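Local coordinates for ThiJ/PfpI family protein (Francisella tularensis subsp. novicida, PDB 4P5P), which is described as a virulence factor of the Hsp31-like DJ-1/PfpI family and may have cysteine protease or glyoxalase III activity, at residues A[2-7]-A[38-43]; A[88-93]-A[118-123]. One frame throughout, in Å; residues are numbered along the deposited sequence.

Contacts 1 and 2 illustrate how a flavodoxin-like fold is put together: one pairs two neighbouring strands of the sheet, the other fastens a connecting loop to a helix packed on it. Contact 1 comes first along the chain and is complete before contact 2 begins; their centres lie about 13 Å apart. Strand 2-8 sits between strands 40-46 and 95-98 in the main sheet, and the loop 88-93 of contact 2 feeds into strand 95-98. Tyr93 connects the two, with OH a probable hydrogen-bond partner of Asp43 OD2 at 2.7 Å and its ring against the backbone of Val4 and Leu5. Strand pair, loop and helix 112-123 thus adjoin in this single-chain protein.

Contact 1: residues A[2-7]-A[38-43]; sequences KNVLMV and KNINID
The side-chain amides of Asn3 and Asn41 meet through OD1 and ND2 on one face of a parallel strand pair, their planes turned 64° apart. This pair belongs to the beta-alpha-beta unit of strand 2-8, helix 26-35 and strand 40-46 in the flavodoxin-like fold. Asn41 ND2 gives a weak, bent hydrogen bond to Asn3 OD1 (3.0 Å); since both asparagines were modelled in two conformers, this weak link is doubtful. The same ND2 reaches along its own strand to Asp43 OD1 at 3.2 Å, arriving above the carboxylate plane, while the other oxygen of Asp43 is taken by Tyr93.

Beneath these polar groups the backbones form a regular parallel ladder. Asn41 and Asp43 bracket Val4: Val4 N binds Asn41 O (2.8 Å), and Val4 O receives Asp43 N (2.9 Å) almost in line with its carbonyl. Lys2 is held likewise between Asn39 and Asn41, and Met6 N closes the series on Asp43 O. The two strand directions diverge by 23°, a modest twist.

The reverse face is apolar, with Ile40 and Ile42 packed on Ile35 of helix 26-35, the crossover helix of the unit. Branching decides which methyls meet there. In Val4, CG1 lies opposite the backbone N (chi1 178°), which turns CG2 back toward the start of the strand, where it touches Ile40 CG2 at 3.9 Å. Farther along, Met6 also rests on Leu28 of the helix, and its chain passes across the branch methyl of Ile42. That methyl is gripped by two successive atoms of the methionine: Ile42 CG2 lies 3.6 Å from Met6 CG and 3.7 Å from Met6 SD.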
loop_
_atom_site.group_PDB
_atom_site.type_symbol
_atom_site.label_atom_id
_atom_site.label_comp_id
_atom_site.label_asym_id
_atom_site.label_seq_id
_atom_site.Cartn_x
_atom_site.Cartn_y
_atom_site.Cartn_z
ATOM N N LYS A 2 18.904 -2.484 -6.678
ATOM C CA LYS A 2 17.567 -2.998 -6.401
ATOM C C LYS A 2 16.551 -2.049 -7.027
ATOM O O LYS A 2 16.799 -0.858 -7.138
ATOM C CB LYS A 2 17.316 -3.115 -4.898
ATOM C CG LYS A 2 18.207 -4.109 -4.162
ATOM C CD LYS A 2 17.801 -5.543 -4.462
ATOM C CE LYS A 2 18.731 -6.526 -3.756
ATOM N NZ LYS A 2 18.470 -7.924 -4.194
ATOM N N ASN A 3 15.419 -2.587 -7.445
ATOM C CA ASN A 3 14.368 -1.778 -8.046
ATOM C C ASN A 3 13.032 -2.078 -7.387
ATOM O O ASN A 3 12.577 -3.224 -7.375
ATOM C CB ASN A 3 14.296 -2.014 -9.551
ATOM C CG ASN A 3 15.418 -1.328 -10.292
ATOM O OD1 ASN A 3 15.376 -0.118 -10.525
ATOM N ND2 ASN A 3 16.436 -2.095 -10.661
ATOM N N VAL A 4 12.417 -1.037 -6.825
ATOM C CA VAL A 4 11.195 -1.162 -6.042
ATOM C C VAL A 4 10.054 -0.408 -6.708
ATOM O O VAL A 4 10.226 0.735 -7.121
ATOM C CB VAL A 4 11.406 -0.603 -4.615
ATOM C CG1 VAL A 4 10.121 -0.668 -3.791
ATOM C CG2 VAL A 4 12.557 -1.339 -3.913
ATOM N N LEU A 5 8.899 -1.058 -6.816
ATOM C CA LEU A 5 7.691 -0.437 -7.364
ATOM C C LEU A 5 6.728 -0.073 -6.238
ATOM O O LEU A 5 6.299 -0.941 -5.490
ATOM C CB LEU A 5 7.011 -1.373 -8.364
ATOM C CG LEU A 5 5.802 -0.771 -9.083
ATOM C CD1 LEU A 5 6.242 0.332 -10.011
ATOM C CD2 LEU A 5 5.057 -1.845 -9.817
ATOM N N MET A 6 6.385 1.201 -6.130
ATOM C CA MET A 6 5.403 1.666 -5.162
ATOM C C MET A 6 4.133 2.021 -5.926
ATOM O O MET A 6 4.196 2.665 -6.981
ATOM C CB MET A 6 5.929 2.864 -4.365
ATOM C CG MET A 6 7.118 2.523 -3.476
ATOM S SD MET A 6 7.525 3.842 -2.315
ATOM C CE MET A 6 6.152 3.740 -1.177
ATOM N N VAL A 7 2.999 1.580 -5.386
ATOM C CA VAL A 7 1.697 1.682 -6.022
ATOM C C VAL A 7 0.700 2.446 -5.157
ATOM O O VAL A 7 0.512 2.137 -3.982
ATOM C CB VAL A 7 1.114 0.272 -6.304
ATOM C CG1 VAL A 7 -0.225 0.358 -7.015
ATOM C CG2 VAL A 7 2.076 -0.554 -7.136
ATOM N N LYS A 38 21.650 5.122 -3.245
ATOM C CA LYS A 38 22.324 5.026 -4.538
ATOM C C LYS A 38 22.261 3.622 -5.129
ATOM O O LYS A 38 22.527 3.445 -6.321
ATOM C CB LYS A 38 23.782 5.487 -4.417
ATOM C CG LYS A 38 23.872 7.003 -4.282
ATOM C CD LYS A 38 25.292 7.482 -4.154
ATOM C CE LYS A 38 25.345 8.988 -4.053
ATOM N NZ LYS A 38 26.745 9.475 -3.950
ATOM N N ASN A 39 21.894 2.631 -4.314
ATOM C CA ASN A 39 21.782 1.262 -4.805
ATOM C C ASN A 39 20.350 0.714 -4.807
ATOM O O ASN A 39 20.133 -0.452 -5.130
ATOM C CB ASN A 39 22.686 0.354 -3.984
ATOM C CG ASN A 39 24.157 0.621 -4.251
ATOM O OD1 ASN A 39 24.572 0.787 -5.403
ATOM N ND2 ASN A 39 24.949 0.696 -3.187
ATOM N N ILE A 40 19.385 1.560 -4.466
ATOM C CA ILE A 40 17.973 1.174 -4.511
ATOM C C ILE A 40 17.150 2.255 -5.197
ATOM O O ILE A 40 17.019 3.374 -4.697
ATOM C CB ILE A 40 17.365 0.928 -3.111
ATOM C CG1 ILE A 40 18.143 -0.133 -2.337
ATOM C CG2 ILE A 40 15.917 0.468 -3.237
ATOM C CD1 ILE A 40 17.734 -0.248 -0.886
ATOM N N ASN A 41 16.597 1.883 -6.339
ATOM C CA ASN A 41 15.757 2.767 -7.130
ATOM C C ASN A 41 14.292 2.518 -6.810
ATOM O O ASN A 41 13.895 1.379 -6.611
ATOM C CB ASN A 41 16.036 2.546 -8.623
ATOM C CG ASN A 41 15.090 3.309 -9.521
ATOM O OD1 ASN A 41 15.234 4.522 -9.694
ATOM N ND2 ASN A 41 14.127 2.603 -10.121
ATOM N N ILE A 42 13.500 3.585 -6.750
ATOM C CA ILE A 42 12.070 3.453 -6.538
ATOM C C ILE A 42 11.314 4.130 -7.664
ATOM O O ILE A 42 11.536 5.313 -7.949
ATOM C CB ILE A 42 11.617 4.071 -5.205
ATOM C CG1 ILE A 42 12.384 3.438 -4.046
ATOM C CG2 ILE A 42 10.101 3.868 -5.023
ATOM C CD1 ILE A 42 12.075 4.057 -2.695
ATOM N N ASP A 43 10.403 3.380 -8.272
ATOM C CA ASP A 43 9.467 3.917 -9.254
ATOM C C ASP A 43 8.079 3.925 -8.643
ATOM O O ASP A 43 7.741 3.044 -7.876
ATOM C CB ASP A 43 9.477 3.092 -10.541
ATOM C CG ASP A 43 10.807 3.154 -11.267
ATOM O OD1 ASP A 43 11.547 4.147 -11.115
ATOM O OD2 ASP A 43 11.105 2.211 -12.027
#

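Contact 2: residues A[88-93]-A[118-123]; sequences VNIKEY and VLDIYA
A short 3-10 turn docks on the outer helix of a beta-alpha-beta crossover here: Ile90 and Lys91, in the loop entering strand 95-98, meet Asp120 and Ile121 of helix 112-123, which links that strand to strand 127-130 in the flavodoxin-like fold. The contact has an apolar inner part and a charged outer part.

On the inside, Ile90 and Ile121 pack across each other through their longer branches, Ile90 CG1 standing 3.8 Å from Ile121 CD1. Both go on to sheet residues, Ile90 to Leu5 and Ile121 to Ile96 and Ile128, so that loop and helix share one hydrophobic layer. Ile121 CD1 also comes to 3.6 Å from Tyr93 O, the carbonyl that Lys124 binds through its NZ.

The other branch of Ile90 turns to the aspartate. With chi1 at -165°, its CG2 is placed between the backbone N and carbonyl carbon and projects over the flat face of the Asp120 carboxylate, 3.5 Å from Asp120 CG. The carboxylate is therefore covered on that face by a methyl group and engaged through OD2 by a charge.

Lys91 supplies the charge. Its first bond leads away from the helix, but a bend at chi2 (-65°) swings the chain back across the aspartate. An Asx turn steadies the root of this lysine, Asn89 OD1 accepting Lys91 N at 3.0 Å. A water receives a weak bond from the ammonium and donates to Asp120 OD1, 2.9 Å away. The direct salt bridge is short: Lys91 NZ lies 2.6 Å from Asp120 OD2, on its syn lone pair.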
loop_
_atom_site.group_PDB
_atom_site.type_symbol
_atom_site.label_atom_id
_atom_site.label_comp_id
_atom_site.label_asym_id
_atom_site.label_seq_id
_atom_site.Cartn_x
_atom_site.Cartn_y
_atom_site.Cartn_z
ATOM N N VAL A 88 3.609 -0.842 -16.594
ATOM C CA VAL A 88 4.957 -1.208 -16.185
ATOM C C VAL A 88 5.184 -2.692 -16.385
ATOM O O VAL A 88 4.249 -3.492 -16.355
ATOM C CB VAL A 88 5.243 -0.831 -14.723
ATOM C CG1 VAL A 88 5.139 0.670 -14.557
ATOM C CG2 VAL A 88 4.300 -1.542 -13.794
ATOM N N ASN A 89 6.439 -3.043 -16.621
ATOM C CA ASN A 89 6.832 -4.437 -16.681
ATOM C C ASN A 89 7.374 -4.876 -15.340
ATOM O O ASN A 89 8.477 -4.501 -14.942
ATOM C CB ASN A 89 7.869 -4.678 -17.766
ATOM C CG ASN A 89 8.034 -6.149 -18.080
ATOM O OD1 ASN A 89 7.994 -6.988 -17.183
ATOM N ND2 ASN A 89 8.186 -6.472 -19.362
ATOM N N ILE A 90 6.594 -5.713 -14.665
ATOM C CA ILE A 90 6.901 -6.145 -13.310
ATOM C C ILE A 90 8.229 -6.913 -13.201
ATOM O O ILE A 90 8.849 -6.927 -12.136
ATOM C CB ILE A 90 5.746 -7.005 -12.764
ATOM C CG1 ILE A 90 5.841 -7.175 -11.254
ATOM C CG2 ILE A 90 5.682 -8.354 -13.494
ATOM C CD1 ILE A 90 5.791 -5.877 -10.459
ATOM N N LYS A 91 8.683 -7.502 -14.309
ATOM C CA LYS A 91 9.921 -8.279 -14.327
ATOM C C LYS A 91 11.130 -7.452 -13.894
ATOM O O LYS A 91 12.125 -7.993 -13.406
ATOM C CB LYS A 91 10.166 -8.845 -15.732
ATOM C CG LYS A 91 9.036 -9.709 -16.271
ATOM C CD LYS A 91 8.864 -10.971 -15.457
ATOM C CE LYS A 91 7.876 -11.933 -16.107
ATOM N NZ LYS A 91 7.721 -13.179 -15.292
ATOM N N GLU A 92 11.016 -6.138 -14.066
ATOM C CA GLU A 92 12.100 -5.207 -13.766
ATOM C C GLU A 92 12.291 -4.972 -12.264
ATOM O O GLU A 92 13.310 -4.409 -11.839
ATOM C CB GLU A 92 11.833 -3.864 -14.453
ATOM C CG GLU A 92 11.846 -3.901 -15.976
ATOM C CD GLU A 92 13.212 -3.578 -16.564
ATOM O OE1 GLU A 92 13.598 -4.239 -17.552
ATOM O OE2 GLU A 92 13.898 -2.665 -16.040
ATOM N N TYR A 93 11.318 -5.400 -11.463
ATOM C CA TYR A 93 11.273 -5.028 -10.043
ATOM C C TYR A 93 11.528 -6.196 -9.100
ATOM O O TYR A 93 11.234 -7.346 -9.413
ATOM C CB TYR A 93 9.912 -4.374 -9.730
ATOM C CG TYR A 93 9.726 -3.108 -10.523
ATOM C CD1 TYR A 93 10.280 -1.918 -10.094
ATOM C CD2 TYR A 93 9.055 -3.120 -11.742
ATOM C CE1 TYR A 93 10.150 -0.768 -10.837
ATOM C CE2 TYR A 93 8.922 -1.976 -12.488
ATOM C CZ TYR A 93 9.472 -0.807 -12.040
ATOM O OH TYR A 93 9.345 0.337 -12.788
ATOM N N VAL A 118 1.494 -9.039 -8.376
ATOM C CA VAL A 118 1.853 -9.585 -7.055
ATOM C C VAL A 118 2.254 -11.052 -7.220
ATOM O O VAL A 118 3.254 -11.476 -6.641
ATOM C CB VAL A 118 0.707 -9.436 -6.033
ATOM C CG1 VAL A 118 1.015 -10.205 -4.738
ATOM C CG2 VAL A 118 0.485 -7.965 -5.694
ATOM N N LEU A 119 1.504 -11.818 -8.026
ATOM C CA LEU A 119 1.886 -13.207 -8.313
ATOM C C LEU A 119 3.284 -13.316 -8.893
ATOM O O LEU A 119 4.040 -14.217 -8.542
ATOM C CB LEU A 119 0.908 -13.867 -9.295
ATOM C CG LEU A 119 -0.417 -14.303 -8.719
ATOM C CD1 LEU A 119 -1.308 -14.741 -9.861
ATOM C CD2 LEU A 119 -0.235 -15.445 -7.702
ATOM N N ASP A 120 3.631 -12.410 -9.796
ATOM C CA ASP A 120 4.939 -12.470 -10.417
ATOM C C ASP A 120 6.047 -12.255 -9.379
ATOM O O ASP A 120 7.021 -13.004 -9.329
ATOM C CB ASP A 120 5.037 -11.437 -11.542
ATOM C CG ASP A 120 6.300 -11.590 -12.361
ATOM O OD1 ASP A 120 7.366 -11.164 -11.868
ATOM O OD2 ASP A 120 6.220 -12.131 -13.492
ATOM N N ILE A 121 5.890 -11.239 -8.540
ATOM C CA ILE A 121 6.864 -10.974 -7.488
ATOM C C ILE A 121 6.936 -12.138 -6.483
ATOM O O ILE A 121 8.024 -12.585 -6.087
ATOM C CB ILE A 121 6.521 -9.666 -6.754
ATOM C CG1 ILE A 121 6.572 -8.470 -7.716
ATOM C CG2 ILE A 121 7.470 -9.450 -5.582
ATOM C CD1 ILE A 121 7.943 -8.187 -8.303
ATOM N N TYR A 122 5.773 -12.630 -6.086
ATOM C CA TYR A 122 5.673 -13.748 -5.150
ATOM C C TYR A 122 6.384 -15.005 -5.663
ATOM O O TYR A 122 7.031 -15.729 -4.896
ATOM C CB TYR A 122 4.198 -14.051 -4.885
ATOM C CG TYR A 122 3.928 -15.030 -3.764
ATOM C CD1 TYR A 122 4.365 -14.770 -2.472
ATOM C CD2 TYR A 122 3.205 -16.196 -3.992
ATOM C CE1 TYR A 122 4.111 -15.658 -1.441
ATOM C CE2 TYR A 122 2.951 -17.092 -2.965
ATOM C CZ TYR A 122 3.398 -16.809 -1.693
ATOM O OH TYR A 122 3.159 -17.685 -0.657
ATOM N N ALA A 123 6.269 -15.246 -6.967
ATOM C CA ALA A 123 6.792 -16.467 -7.581
ATOM C C ALA A 123 8.314 -16.509 -7.566
ATOM O O ALA A 123 8.906 -17.593 -7.571
ATOM C CB ALA A 123 6.270 -16.601 -9.019
HETATM O O HOH W 1 9.763 -12.600 -12.703
#